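PDB 3E8L: serine proteinase inhibitor A from Sagittaria sagittifolia, which probably inhibits trypsin and chymotrypsin at the same time through two reactive sites, and kallikrein weakly. Local coordinates for residues S44-D49 with R167-I172; T99-G104 with Y142-C147; G82-F87 with I154-V159. The protein carries 2 engineered substitutions. One frame throughout, in Å; residues are numbered along the deposited sequence.

In the fold
Contact 2 lies deepest, close to the middle of the chain, where apolar side chains of two sheets meet. Contact 1 is only partly buried; it joins an apolar pair to the outer, charged side chain of R167. Contact 3 is buried too, but its chemistry is that of an arginine beside a disulfide and a carbonyl oxygen. Contacts 2 and 3 share the four-stranded sheet of strands 84-89 and 142-147. They are also tied by the disulfide between C147 and C156. Contact 1 reaches contact 2 through I172, which packs on A146 and I103, and reaches contact 3 through I172 on P157 and L170 on V159.

Contact 1. Residues S44-D49 with R167-I172; sequences STLRKD and RTLLGI. Engineered in segment 44-49: R47 (natural residue His).
L46 is held by backbone hydrogen bonding to Y54 of strand 52-57, and its side chain reaches across to R167 and L169. NH1 of R167 merely passes CD2 of L46 at 4.0 Å, approaching at a slant. The closer touch is aliphatic: CD of R167 lies 3.6 Å from CD1 of L46. The same CD is 3.9 Å from CD2 of L46, so both methyls of the leucine bear on one methylene. The arginine chain is extended from CG to NE. This lays its methylenes beside the leucine and carries the guanidinium on past it. L169 joins from the buried side. Its CD1 sits 4.1 Å from CD1 of L46, and the two leucine side chains cross at about a right angle. Strand 52-57 runs between the two segments and is hydrogen-bonded through its backbone to both. L46 also packs on Y56 and L169 on Y54 of that strand. An alanine at L46 would lack both methyls, which would probably leave CD of R167 without its apolar cover and a gap beside L169. The contact thus grades from a buried leucine to an exposed arginine. Dispersion forces hold it, and the charge is left at the exposed end.

Contact 2. Residues T99-G104 with Y142-C147; sequences TAWSIG and YKLAAC
The indole of W101 meets L144 at its edge. CD1 of L144 lies near the ring plane, 4.1 Å from CZ3 of W101, and the two side chains cross at about a right angle. Other rings gather round the same indole. F131 meets it edge-to-face, while F87 and F89 meet it with their planes inclined. I117 and A119 of strand 113-119 also touch it. The leucine methyl therefore adds to an aromatic cluster.

The second half of the contact is closer and covers more surface. CG1 of I103 rests 3.7 Å from CB of A146, and CD1 of I103 lies 3.8 Å from the same methyl. CG1 stands anti to the carbonyl carbon of I103, beside its backbone N (chi1 -48°). From there the chain runs on along the alanine, and CD1 comes 4.1 Å from the backbone O of C147. The small side chain of A146 is consistent with so close an approach.

W101 and I103 point toward strand 142-147, and L144 and A146 point back. Alternate residues thus carry the contact on both strands. The short axes pass 7.5 Å apart at 71°, and the strands meet mainly through side chains, with no backbone pairing between them. W101 is held besides by backbone hydrogen bonds to F87 and S129, and N of I103 is hydrogen-bonded to OG of S129. Crossed strands of two sheets, closed over a buried apolar and aromatic centre, belong to the core of the beta-trefoil fold of leguminous Kunitz-type inhibitors.

Contact 3. Residues G82-F87 with I154-V159; sequences GSRYKF and IACPEV. With SO4 (sulfate ion), chain I.
This is a buried strand-to-loop contact, in which R84 of strand 84-89 lies against the loop that precedes strand 159-164. NH1 of R84 is the atom that touches. It comes 3.4 Å from SG of C156 and 3.5 Å from the backbone O of I154. The oxygen lies at the edge of the guanidinium, in its plane, whereas the sulfur approaches obliquely. Neither approach is a hydrogen bond.

The R84 chain bends twice, at chi2 (83°) and chi3 (80°). That brings the guanidinium round to C156, whose SG forms a disulfide with C147.

Further along the strand, NZ of K86 donates a hydrogen bond of 3.2 Å to O1 of a sulfate, probably from the crystallisation liquor. CD of K86 also passes 3.4 Å from O4 of this ion.

On its outer side the loop meets a chain of another protein, which hydrogen-bonds to O of A155 and packs on I154 and P157. The firm polar partners of R84 lie outside the loop segment: NE donates to the backbone O of E150, and NH1 forms a salt bridge with OE1 of E132. Both bonds probably fix the turn of the flat group, and the carboxylate, which probably balances its buried charge, comes from strand 130-135, set between strands 84-89 and 142-147.

Contact 1. Residues S44-D49 with R167-I172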
ATOM      1  N   SER A  44     -11.258  -7.494  12.395  1.00 28.76           N
ATOM      2  CA  SER A  44     -12.395  -7.353  11.499  1.00 28.28           C
ATOM      3  C   SER A  44     -12.636  -5.869  11.172  1.00 28.17           C
ATOM      4  O   SER A  44     -11.832  -5.020  11.538  1.00 27.40           O
ATOM      5  CB  SER A  44     -13.627  -8.000  12.143  1.00 27.94           C
ATOM      6  OG  SER A  44     -14.696  -8.078  11.223  1.00 27.43           O
ATOM      7  N   THR A  45     -13.741  -5.569  10.495  1.00 28.72           N
ATOM      8  CA  THR A  45     -14.037  -4.198  10.063  1.00 29.29           C
ATOM      9  C   THR A  45     -15.289  -3.605  10.714  1.00 30.16           C
ATOM     10  O   THR A  45     -16.290  -4.308  10.917  1.00 29.51           O
ATOM     11  CB  THR A  45     -14.289  -4.127   8.552  1.00 29.32           C
ATOM     12  OG1 THR A  45     -15.323  -5.065   8.207  1.00 29.91           O
ATOM     13  CG2 THR A  45     -13.036  -4.411   7.768  1.00 27.47           C
ATOM     14  N   LEU A  46     -15.211  -2.306  11.025  1.00 31.02           N
ATOM     15  CA  LEU A  46     -16.369  -1.465  11.358  1.00 31.85           C
ATOM     16  C   LEU A  46     -16.485  -0.373  10.316  1.00 32.60           C
ATOM     17  O   LEU A  46     -15.563   0.440  10.170  1.00 33.11           O
ATOM     18  CB  LEU A  46     -16.190  -0.765  12.698  1.00 31.39           C
ATOM     19  CG  LEU A  46     -16.433  -1.449  14.027  1.00 32.38           C
ATOM     20  CD1 LEU A  46     -16.126  -0.451  15.144  1.00 31.91           C
ATOM     21  CD2 LEU A  46     -17.883  -1.936  14.114  1.00 33.08           C
ATOM     22  N   ARG A  47     -17.606  -0.318   9.610  1.00 33.23           N
ATOM     23  CA  ARG A  47     -17.781   0.743   8.627  1.00 34.42           C
ATOM     24  C   ARG A  47     -17.449   2.134   9.198  1.00 34.22           C
ATOM     25  O   ARG A  47     -17.896   2.509  10.282  1.00 33.84           O
ATOM     26  CB  ARG A  47     -19.189   0.721   8.002  1.00 34.92           C
ATOM     27  CG  ARG A  47     -19.414  -0.469   7.075  1.00 37.93           C
ATOM     28  CD  ARG A  47     -20.538  -0.234   6.072  1.00 42.55           C
ATOM     29  NE  ARG A  47     -20.934  -1.484   5.413  1.00 44.83           N
ATOM     30  CZ  ARG A  47     -21.996  -2.220   5.755  1.00 46.73           C
ATOM     31  NH1 ARG A  47     -22.262  -3.345   5.097  1.00 47.38           N
ATOM     32  NH2 ARG A  47     -22.799  -1.839   6.749  1.00 46.63           N
ATOM     33  N   LYS A  48     -16.637   2.868   8.450  1.00 34.15           N
ATOM     34  CA  LYS A  48     -16.389   4.270   8.693  1.00 33.96           C
ATOM     35  C   LYS A  48     -17.113   5.104   7.629  1.00 34.04           C
ATOM     36  O   LYS A  48     -18.044   5.834   7.929  1.00 33.86           O
ATOM     37  CB  LYS A  48     -14.882   4.520   8.660  1.00 33.79           C
ATOM     38  CG  LYS A  48     -14.454   5.936   8.909  1.00 33.36           C
ATOM     39  CD  LYS A  48     -12.941   5.994   9.064  1.00 33.89           C
ATOM     40  CE  LYS A  48     -12.402   7.375   8.662  1.00 32.62           C
ATOM     41  NZ  LYS A  48     -12.700   8.406   9.674  1.00 30.29           N
ATOM     42  N   ASP A  49     -16.679   4.970   6.377  1.00 34.47           N
ATOM     43  CA  ASP A  49     -17.148   5.806   5.282  1.00 34.32           C
ATOM     44  C   ASP A  49     -16.653   5.268   3.959  1.00 33.95           C
ATOM     45  O   ASP A  49     -15.578   4.727   3.873  1.00 33.97           O
ATOM     46  CB  ASP A  49     -16.633   7.236   5.450  1.00 34.69           C
ATOM     47  CG  ASP A  49     -17.299   8.218   4.492  1.00 36.54           C
ATOM     48  OD1 ASP A  49     -18.410   7.929   3.947  1.00 35.83           O
ATOM     49  OD2 ASP A  49     -16.692   9.288   4.293  1.00 39.05           O
ATOM     50  N   ARG A 167     -15.948  -0.751  21.909  1.00 26.90           N
ATOM     51  CA  ARG A 167     -15.275  -1.587  20.917  1.00 26.83           C
ATOM     52  C   ARG A 167     -13.755  -1.370  20.927  1.00 26.62           C
ATOM     53  O   ARG A 167     -13.272  -0.245  21.124  1.00 26.73           O
ATOM     54  CB  ARG A 167     -15.872  -1.394  19.516  1.00 26.95           C
ATOM     55  CG  ARG A 167     -17.302  -1.907  19.413  1.00 28.83           C
ATOM     56  CD  ARG A 167     -17.851  -1.850  18.012  1.00 32.78           C
ATOM     57  NE  ARG A 167     -19.306  -1.673  18.021  1.00 36.67           N
ATOM     58  CZ  ARG A 167     -20.197  -2.580  17.593  1.00 39.82           C
ATOM     59  NH1 ARG A 167     -19.793  -3.760  17.101  1.00 39.90           N
ATOM     60  NH2 ARG A 167     -21.509  -2.311  17.663  1.00 38.77           N
ATOM     61  N   THR A 168     -13.009  -2.456  20.748  1.00 25.50           N
ATOM     62  CA  THR A 168     -11.579  -2.370  20.730  1.00 25.13           C
ATOM     63  C   THR A 168     -11.072  -2.117  19.298  1.00 25.50           C
ATOM     64  O   THR A 168     -11.175  -2.976  18.427  1.00 25.89           O
ATOM     65  CB  THR A 168     -10.950  -3.616  21.358  1.00 25.02           C
ATOM     66  OG1 THR A 168     -11.301  -3.673  22.751  1.00 24.48           O
ATOM     67  CG2 THR A 168      -9.430  -3.576  21.231  1.00 24.80           C
ATOM     68  N   LEU A 169     -10.534  -0.923  19.069  1.00 25.24           N
ATOM     69  CA  LEU A 169     -10.032  -0.521  17.758  1.00 25.22           C
ATOM     70  C   LEU A 169      -8.510  -0.410  17.745  1.00 24.99           C
ATOM     71  O   LEU A 169      -7.886  -0.126  18.766  1.00 25.42           O
ATOM     72  CB  LEU A 169     -10.632   0.832  17.350  1.00 24.93           C
ATOM     73  CG  LEU A 169     -12.014   0.867  16.719  1.00 25.25           C
ATOM     74  CD1 LEU A 169     -13.114   0.532  17.747  1.00 25.16           C
ATOM     75  CD2 LEU A 169     -12.234   2.245  16.075  1.00 24.55           C
ATOM     76  N   LEU A 170      -7.919  -0.610  16.582  1.00 24.74           N
ATOM     77  CA  LEU A 170      -6.480  -0.529  16.473  1.00 24.73           C
ATOM     78  C   LEU A 170      -6.094   0.852  16.000  1.00 25.31           C
ATOM     79  O   LEU A 170      -6.815   1.456  15.201  1.00 26.06           O
ATOM     80  CB  LEU A 170      -5.961  -1.582  15.501  1.00 24.14           C
ATOM     81  CG  LEU A 170      -6.118  -3.051  15.886  1.00 22.66           C
ATOM     82  CD1 LEU A 170      -5.222  -3.852  15.008  1.00 20.77           C
ATOM     83  CD2 LEU A 170      -5.747  -3.260  17.352  1.00 22.99           C
ATOM     84  N   GLY A 171      -4.970   1.358  16.498  1.00 25.20           N
ATOM     85  CA  GLY A 171      -4.411   2.616  16.015  1.00 24.70           C
ATOM     86  C   GLY A 171      -2.932   2.701  16.347  1.00 25.03           C
ATOM     87  O   GLY A 171      -2.359   1.759  16.907  1.00 25.61           O
ATOM     88  N   ILE A 172      -2.299   3.811  15.968  1.00 24.43           N
ATOM     89  CA  ILE A 172      -0.912   4.064  16.291  1.00 23.81           C
ATOM     90  C   ILE A 172      -0.863   4.374  17.773  1.00 24.19           C
ATOM     91  O   ILE A 172      -1.641   5.210  18.268  1.00 23.79           O
ATOM     92  CB  ILE A 172      -0.365   5.263  15.484  1.00 23.74           C
ATOM     93  CG1 ILE A 172      -0.480   5.006  13.981  1.00 23.22           C
ATOM     94  CG2 ILE A 172       1.070   5.648  15.926  1.00 22.97           C
ATOM     95  CD1 ILE A 172       0.242   3.744  13.442  1.00 21.36           C
TER

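Contact 2. Residues T99-G104 with Y142-C147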
ATOM      1  N   THR A  99      -9.207  -3.311  -0.071  1.00 25.30           N
ATOM      2  CA  THR A  99      -9.361  -3.742   1.303  1.00 25.74           C
ATOM      3  C   THR A  99      -8.004  -3.676   2.042  1.00 26.42           C
ATOM      4  O   THR A  99      -7.830  -4.291   3.103  1.00 26.96           O
ATOM      5  CB  THR A  99      -9.937  -5.201   1.375  1.00 25.36           C
ATOM      6  OG1 THR A  99      -9.014  -6.102   0.757  1.00 26.19           O
ATOM      7  CG2 THR A  99     -11.280  -5.317   0.684  1.00 24.10           C
ATOM      8  N   ALA A 100      -7.040  -2.950   1.478  1.00 26.81           N
ATOM      9  CA  ALA A 100      -5.712  -2.854   2.091  1.00 27.16           C
ATOM     10  C   ALA A 100      -5.780  -2.002   3.366  1.00 27.41           C
ATOM     11  O   ALA A 100      -6.577  -1.065   3.455  1.00 27.91           O
ATOM     12  CB  ALA A 100      -4.714  -2.290   1.104  1.00 26.58           C
ATOM     13  N   TRP A 101      -4.963  -2.341   4.350  1.00 27.11           N
ATOM     14  CA  TRP A 101      -4.914  -1.599   5.595  1.00 27.37           C
ATOM     15  C   TRP A 101      -4.138  -0.329   5.403  1.00 28.00           C
ATOM     16  O   TRP A 101      -3.227  -0.284   4.574  1.00 28.15           O
ATOM     17  CB  TRP A 101      -4.177  -2.405   6.664  1.00 26.68           C
ATOM     18  CG  TRP A 101      -4.895  -3.562   7.212  1.00 26.02           C
ATOM     19  CD1 TRP A 101      -5.918  -4.259   6.627  1.00 26.98           C
ATOM     20  CD2 TRP A 101      -4.623  -4.218   8.460  1.00 25.33           C
ATOM     21  NE1 TRP A 101      -6.319  -5.292   7.456  1.00 27.05           N
ATOM     22  CE2 TRP A 101      -5.529  -5.288   8.580  1.00 25.22           C
ATOM     23  CE3 TRP A 101      -3.716  -3.990   9.493  1.00 24.75           C
ATOM     24  CZ2 TRP A 101      -5.546  -6.123   9.687  1.00 24.33           C
ATOM     25  CZ3 TRP A 101      -3.731  -4.830  10.583  1.00 24.25           C
ATOM     26  CH2 TRP A 101      -4.640  -5.874  10.676  1.00 24.08           C
ATOM     27  N   SER A 102      -4.459   0.708   6.183  1.00 29.04           N
ATOM     28  CA  SER A 102      -3.506   1.822   6.313  1.00 29.78           C
ATOM     29  C   SER A 102      -3.611   2.677   7.566  1.00 30.19           C
ATOM     30  O   SER A 102      -4.589   2.596   8.307  1.00 31.27           O
ATOM     31  CB  SER A 102      -3.466   2.692   5.044  1.00 29.65           C
ATOM     32  OG  SER A 102      -4.697   3.269   4.791  1.00 29.53           O
ATOM     33  N   ILE A 103      -2.566   3.465   7.804  1.00 30.21           N
ATOM     34  CA  ILE A 103      -2.533   4.410   8.891  1.00 30.33           C
ATOM     35  C   ILE A 103      -3.472   5.550   8.562  1.00 30.47           C
ATOM     36  O   ILE A 103      -3.325   6.237   7.564  1.00 30.78           O
ATOM     37  CB  ILE A 103      -1.138   4.982   9.099  1.00 30.22           C
ATOM     38  CG1 ILE A 103      -0.111   3.860   9.125  1.00 30.42           C
ATOM     39  CG2 ILE A 103      -1.089   5.760  10.410  1.00 30.67           C
ATOM     40  CD1 ILE A 103       1.277   4.337   8.914  1.00 31.13           C
ATOM     41  N   GLY A 104      -4.447   5.751   9.413  1.00 30.94           N
ATOM     42  CA  GLY A 104      -5.420   6.784   9.160  1.00 31.78           C
ATOM     43  C   GLY A 104      -5.049   8.093   9.813  1.00 32.04           C
ATOM     44  O   GLY A 104      -4.296   8.128  10.797  1.00 32.27           O
ATOM     45  N   TYR A 142       3.027 -11.748  18.232  1.00 27.98           N
ATOM     46  CA  TYR A 142       3.704 -10.602  17.644  1.00 28.32           C
ATOM     47  C   TYR A 142       3.078  -9.264  17.959  1.00 29.01           C
ATOM     48  O   TYR A 142       1.909  -9.179  18.298  1.00 29.28           O
ATOM     49  CB  TYR A 142       3.810 -10.770  16.119  1.00 27.69           C
ATOM     50  CG  TYR A 142       4.429 -12.090  15.715  1.00 27.29           C
ATOM     51  CD1 TYR A 142       5.819 -12.243  15.648  1.00 24.26           C
ATOM     52  CD2 TYR A 142       3.621 -13.195  15.419  1.00 25.96           C
ATOM     53  CE1 TYR A 142       6.391 -13.454  15.288  1.00 23.96           C
ATOM     54  CE2 TYR A 142       4.178 -14.413  15.068  1.00 25.72           C
ATOM     55  CZ  TYR A 142       5.572 -14.543  15.000  1.00 25.75           C
ATOM     56  OH  TYR A 142       6.128 -15.761  14.641  1.00 23.79           O
ATOM     57  N   LYS A 143       3.891  -8.222  17.837  1.00 30.01           N
ATOM     58  CA  LYS A 143       3.423  -6.854  17.859  1.00 30.82           C
ATOM     59  C   LYS A 143       3.410  -6.370  16.418  1.00 30.76           C
ATOM     60  O   LYS A 143       4.349  -6.661  15.669  1.00 30.99           O
ATOM     61  CB  LYS A 143       4.362  -5.988  18.720  1.00 31.35           C
ATOM     62  CG  LYS A 143       3.939  -5.917  20.197  1.00 33.80           C
ATOM     63  CD  LYS A 143       4.990  -5.286  21.105  1.00 37.28           C
ATOM     64  CE  LYS A 143       5.771  -6.330  21.875  1.00 39.86           C
ATOM     65  NZ  LYS A 143       6.054  -5.916  23.299  1.00 42.45           N
ATOM     66  N   LEU A 144       2.356  -5.657  16.018  1.00 30.04           N
ATOM     67  CA  LEU A 144       2.347  -5.043  14.700  1.00 29.47           C
ATOM     68  C   LEU A 144       2.948  -3.636  14.747  1.00 29.07           C
ATOM     69  O   LEU A 144       2.839  -2.936  15.753  1.00 29.07           O
ATOM     70  CB  LEU A 144       0.934  -4.995  14.112  1.00 29.32           C
ATOM     71  CG  LEU A 144       0.179  -6.324  14.045  1.00 30.82           C
ATOM     72  CD1 LEU A 144      -1.287  -6.108  13.615  1.00 29.20           C
ATOM     73  CD2 LEU A 144       0.905  -7.366  13.163  1.00 30.31           C
ATOM     74  N   ALA A 145       3.573  -3.231  13.644  1.00 28.20           N
ATOM     75  CA  ALA A 145       4.065  -1.865  13.468  1.00 27.28           C
ATOM     76  C   ALA A 145       3.642  -1.349  12.099  1.00 26.86           C
ATOM     77  O   ALA A 145       3.462  -2.115  11.155  1.00 26.31           O
ATOM     78  CB  ALA A 145       5.565  -1.812  13.628  1.00 26.94           C
ATOM     79  N   ALA A 146       3.450  -0.046  12.007  1.00 26.91           N
ATOM     80  CA  ALA A 146       2.855   0.562  10.821  1.00 27.07           C
ATOM     81  C   ALA A 146       3.880   1.475  10.176  1.00 27.09           C
ATOM     82  O   ALA A 146       4.395   2.365  10.837  1.00 27.41           O
ATOM     83  CB  ALA A 146       1.596   1.337  11.195  1.00 26.06           C
ATOM     84  N   CYS A 147       4.180   1.244   8.900  1.00 27.52           N
ATOM     85  CA  CYS A 147       5.218   2.004   8.176  1.00 27.87           C
ATOM     86  C   CYS A 147       4.678   2.673   6.937  1.00 27.75           C
ATOM     87  O   CYS A 147       3.709   2.213   6.338  1.00 27.34           O
ATOM     88  CB  CYS A 147       6.327   1.082   7.715  1.00 27.73           C
ATOM     89  SG  CYS A 147       6.974   0.024   8.975  1.00 29.81           S
TER

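Contact 3. Residues G82-F87 with I154-V159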
ATOM      1  N   GLY A  82      10.313  -8.330  10.931  1.00 29.53           N
ATOM      2  CA  GLY A  82      10.873  -7.011  10.681  1.00 29.91           C
ATOM      3  C   GLY A  82      10.585  -6.468   9.295  1.00 30.58           C
ATOM      4  O   GLY A  82      10.808  -5.276   9.026  1.00 30.93           O
ATOM      5  N   SER A  83      10.105  -7.326   8.400  1.00 30.61           N
ATOM      6  CA  SER A  83       9.861  -6.895   7.027  1.00 30.65           C
ATOM      7  C   SER A  83       8.504  -6.239   6.931  1.00 30.61           C
ATOM      8  O   SER A  83       7.711  -6.273   7.864  1.00 30.72           O
ATOM      9  CB  SER A  83       9.933  -8.064   6.052  1.00 30.32           C
ATOM     10  OG  SER A  83      11.263  -8.317   5.694  1.00 30.21           O
ATOM     11  N   ARG A  84       8.241  -5.650   5.784  1.00 30.80           N
ATOM     12  CA  ARG A  84       7.029  -4.865   5.603  1.00 31.15           C
ATOM     13  C   ARG A  84       6.115  -5.421   4.522  1.00 30.59           C
ATOM     14  O   ARG A  84       6.560  -5.791   3.435  1.00 30.44           O
ATOM     15  CB  ARG A  84       7.380  -3.390   5.361  1.00 30.79           C
ATOM     16  CG  ARG A  84       7.518  -2.651   6.668  1.00 32.35           C
ATOM     17  CD  ARG A  84       8.896  -2.816   7.322  1.00 32.48           C
ATOM     18  NE  ARG A  84       9.778  -1.900   6.639  1.00 34.75           N
ATOM     19  CZ  ARG A  84      10.427  -0.902   7.199  1.00 35.24           C
ATOM     20  NH1 ARG A  84      10.379  -0.703   8.505  1.00 35.13           N
ATOM     21  NH2 ARG A  84      11.150  -0.122   6.420  1.00 36.46           N
ATOM     22  N   TYR A  85       4.835  -5.479   4.852  1.00 30.67           N
ATOM     23  CA  TYR A  85       3.841  -6.063   3.976  1.00 30.81           C
ATOM     24  C   TYR A  85       2.551  -5.282   3.935  1.00 31.34           C
ATOM     25  O   TYR A  85       2.169  -4.621   4.909  1.00 31.24           O
ATOM     26  CB  TYR A  85       3.559  -7.490   4.404  1.00 30.39           C
ATOM     27  CG  TYR A  85       4.815  -8.289   4.457  1.00 29.56           C
ATOM     28  CD1 TYR A  85       5.428  -8.729   3.284  1.00 29.55           C
ATOM     29  CD2 TYR A  85       5.413  -8.583   5.672  1.00 29.00           C
ATOM     30  CE1 TYR A  85       6.609  -9.462   3.330  1.00 30.90           C
ATOM     31  CE2 TYR A  85       6.589  -9.302   5.731  1.00 30.60           C
ATOM     32  CZ  TYR A  85       7.185  -9.738   4.564  1.00 31.29           C
ATOM     33  OH  TYR A  85       8.349 -10.458   4.646  1.00 31.66           O
ATOM     34  N   LYS A  86       1.893  -5.366   2.782  1.00 31.71           N
ATOM     35  CA  LYS A  86       0.535  -4.878   2.598  1.00 31.60           C
ATOM     36  C   LYS A  86      -0.409  -5.918   3.208  1.00 30.87           C
ATOM     37  O   LYS A  86      -0.287  -7.112   2.910  1.00 31.16           O
ATOM     38  CB  LYS A  86       0.293  -4.722   1.102  1.00 31.83           C
ATOM     39  CG  LYS A  86      -1.088  -4.250   0.658  1.00 33.99           C
ATOM     40  CD  LYS A  86      -0.938  -3.743  -0.793  1.00 38.79           C
ATOM     41  CE  LYS A  86      -2.199  -3.892  -1.619  1.00 42.03           C
ATOM     42  NZ  LYS A  86      -1.875  -3.953  -3.074  1.00 43.05           N
ATOM     43  N   PHE A  87      -1.311  -5.469   4.081  1.00 30.14           N
ATOM     44  CA  PHE A  87      -2.346  -6.326   4.691  1.00 28.87           C
ATOM     45  C   PHE A  87      -3.667  -6.073   3.972  1.00 28.00           C
ATOM     46  O   PHE A  87      -4.057  -4.925   3.807  1.00 28.22           O
ATOM     47  CB  PHE A  87      -2.515  -5.980   6.173  1.00 28.65           C
ATOM     48  CG  PHE A  87      -1.437  -6.538   7.078  1.00 28.17           C
ATOM     49  CD1 PHE A  87      -0.131  -6.744   6.617  1.00 26.60           C
ATOM     50  CD2 PHE A  87      -1.730  -6.825   8.418  1.00 25.41           C
ATOM     51  CE1 PHE A  87       0.856  -7.246   7.478  1.00 25.83           C
ATOM     52  CE2 PHE A  87      -0.755  -7.314   9.270  1.00 24.52           C
ATOM     53  CZ  PHE A  87       0.531  -7.532   8.807  1.00 24.30           C
ATOM     54  N   ILE A 154      13.660   3.351   8.359  1.00 21.00           N
ATOM     55  CA  ILE A 154      12.969   4.023   9.456  1.00 20.92           C
ATOM     56  C   ILE A 154      12.470   2.984  10.477  1.00 21.31           C
ATOM     57  O   ILE A 154      12.179   1.847  10.095  1.00 20.67           O
ATOM     58  CB  ILE A 154      11.778   4.854   8.923  1.00 20.82           C
ATOM     59  CG1 ILE A 154      11.357   5.925   9.944  1.00 19.58           C
ATOM     60  CG2 ILE A 154      10.584   3.931   8.500  1.00 19.98           C
ATOM     61  CD1 ILE A 154      10.377   6.962   9.391  1.00 19.20           C
ATOM     62  N   ALA A 155      12.384   3.378  11.758  1.00 21.92           N
ATOM     63  CA  ALA A 155      11.777   2.551  12.799  1.00 22.69           C
ATOM     64  C   ALA A 155      10.327   2.977  12.916  1.00 23.98           C
ATOM     65  O   ALA A 155      10.016   4.108  13.296  1.00 24.84           O
ATOM     66  CB  ALA A 155      12.478   2.721  14.118  1.00 22.53           C
ATOM     67  N   CYS A 156       9.435   2.061  12.593  1.00 24.59           N
ATOM     68  CA  CYS A 156       8.013   2.371  12.541  1.00 25.55           C
ATOM     69  C   CYS A 156       7.356   2.410  13.925  1.00 25.63           C
ATOM     70  O   CYS A 156       7.812   1.712  14.849  1.00 25.76           O
ATOM     71  CB  CYS A 156       7.309   1.353  11.632  1.00 25.22           C
ATOM     72  SG  CYS A 156       8.105   1.299  10.054  1.00 26.65           S
ATOM     73  N   PRO A 157       6.292   3.231  14.071  1.00 25.99           N
ATOM     74  CA  PRO A 157       5.530   3.239  15.322  1.00 26.24           C
ATOM     75  C   PRO A 157       4.778   1.934  15.467  1.00 26.91           C
ATOM     76  O   PRO A 157       4.236   1.409  14.492  1.00 26.99           O
ATOM     77  CB  PRO A 157       4.520   4.382  15.143  1.00 25.91           C
ATOM     78  CG  PRO A 157       4.710   4.901  13.778  1.00 25.97           C
ATOM     79  CD  PRO A 157       5.704   4.109  13.041  1.00 25.43           C
ATOM     80  N   GLU A 158       4.753   1.424  16.688  1.00 27.63           N
ATOM     81  CA  GLU A 158       3.929   0.282  17.048  1.00 28.18           C
ATOM     82  C   GLU A 158       2.423   0.550  16.902  1.00 27.68           C
ATOM     83  O   GLU A 158       1.968   1.692  17.039  1.00 28.12           O
ATOM     84  CB  GLU A 158       4.229  -0.049  18.498  1.00 28.52           C
ATOM     85  CG  GLU A 158       3.684  -1.373  18.957  1.00 30.98           C
ATOM     86  CD  GLU A 158       4.453  -1.892  20.155  1.00 34.47           C
ATOM     87  OE1 GLU A 158       5.658  -1.542  20.270  1.00 33.88           O
ATOM     88  OE2 GLU A 158       3.847  -2.633  20.972  1.00 34.76           O
ATOM     89  N   VAL A 159       1.665  -0.515  16.628  1.00 26.95           N
ATOM     90  CA  VAL A 159       0.206  -0.502  16.647  1.00 25.56           C
ATOM     91  C   VAL A 159      -0.303  -1.037  17.981  1.00 25.89           C
ATOM     92  O   VAL A 159       0.153  -2.081  18.462  1.00 26.28           O
ATOM     93  CB  VAL A 159      -0.342  -1.353  15.518  1.00 25.51           C
ATOM     94  CG1 VAL A 159      -1.794  -1.711  15.759  1.00 25.39           C
ATOM     95  CG2 VAL A 159      -0.171  -0.632  14.176  1.00 23.84           C
TER
HETATM   96  S   SO4 I 183       2.082  -4.274  -3.512  0.50 35.00           S
HETATM   97  O1  SO4 I 183       1.116  -3.270  -3.966  0.50 35.00           O
HETATM   98  O2  SO4 I 183       1.672  -5.605  -3.956  0.50 35.00           O
HETATM   99  O3  SO4 I 183       3.419  -3.948  -4.013  0.50 35.00           O
HETATM  100  O4  SO4 I 183       2.125  -4.291  -2.054  0.50 35.00           O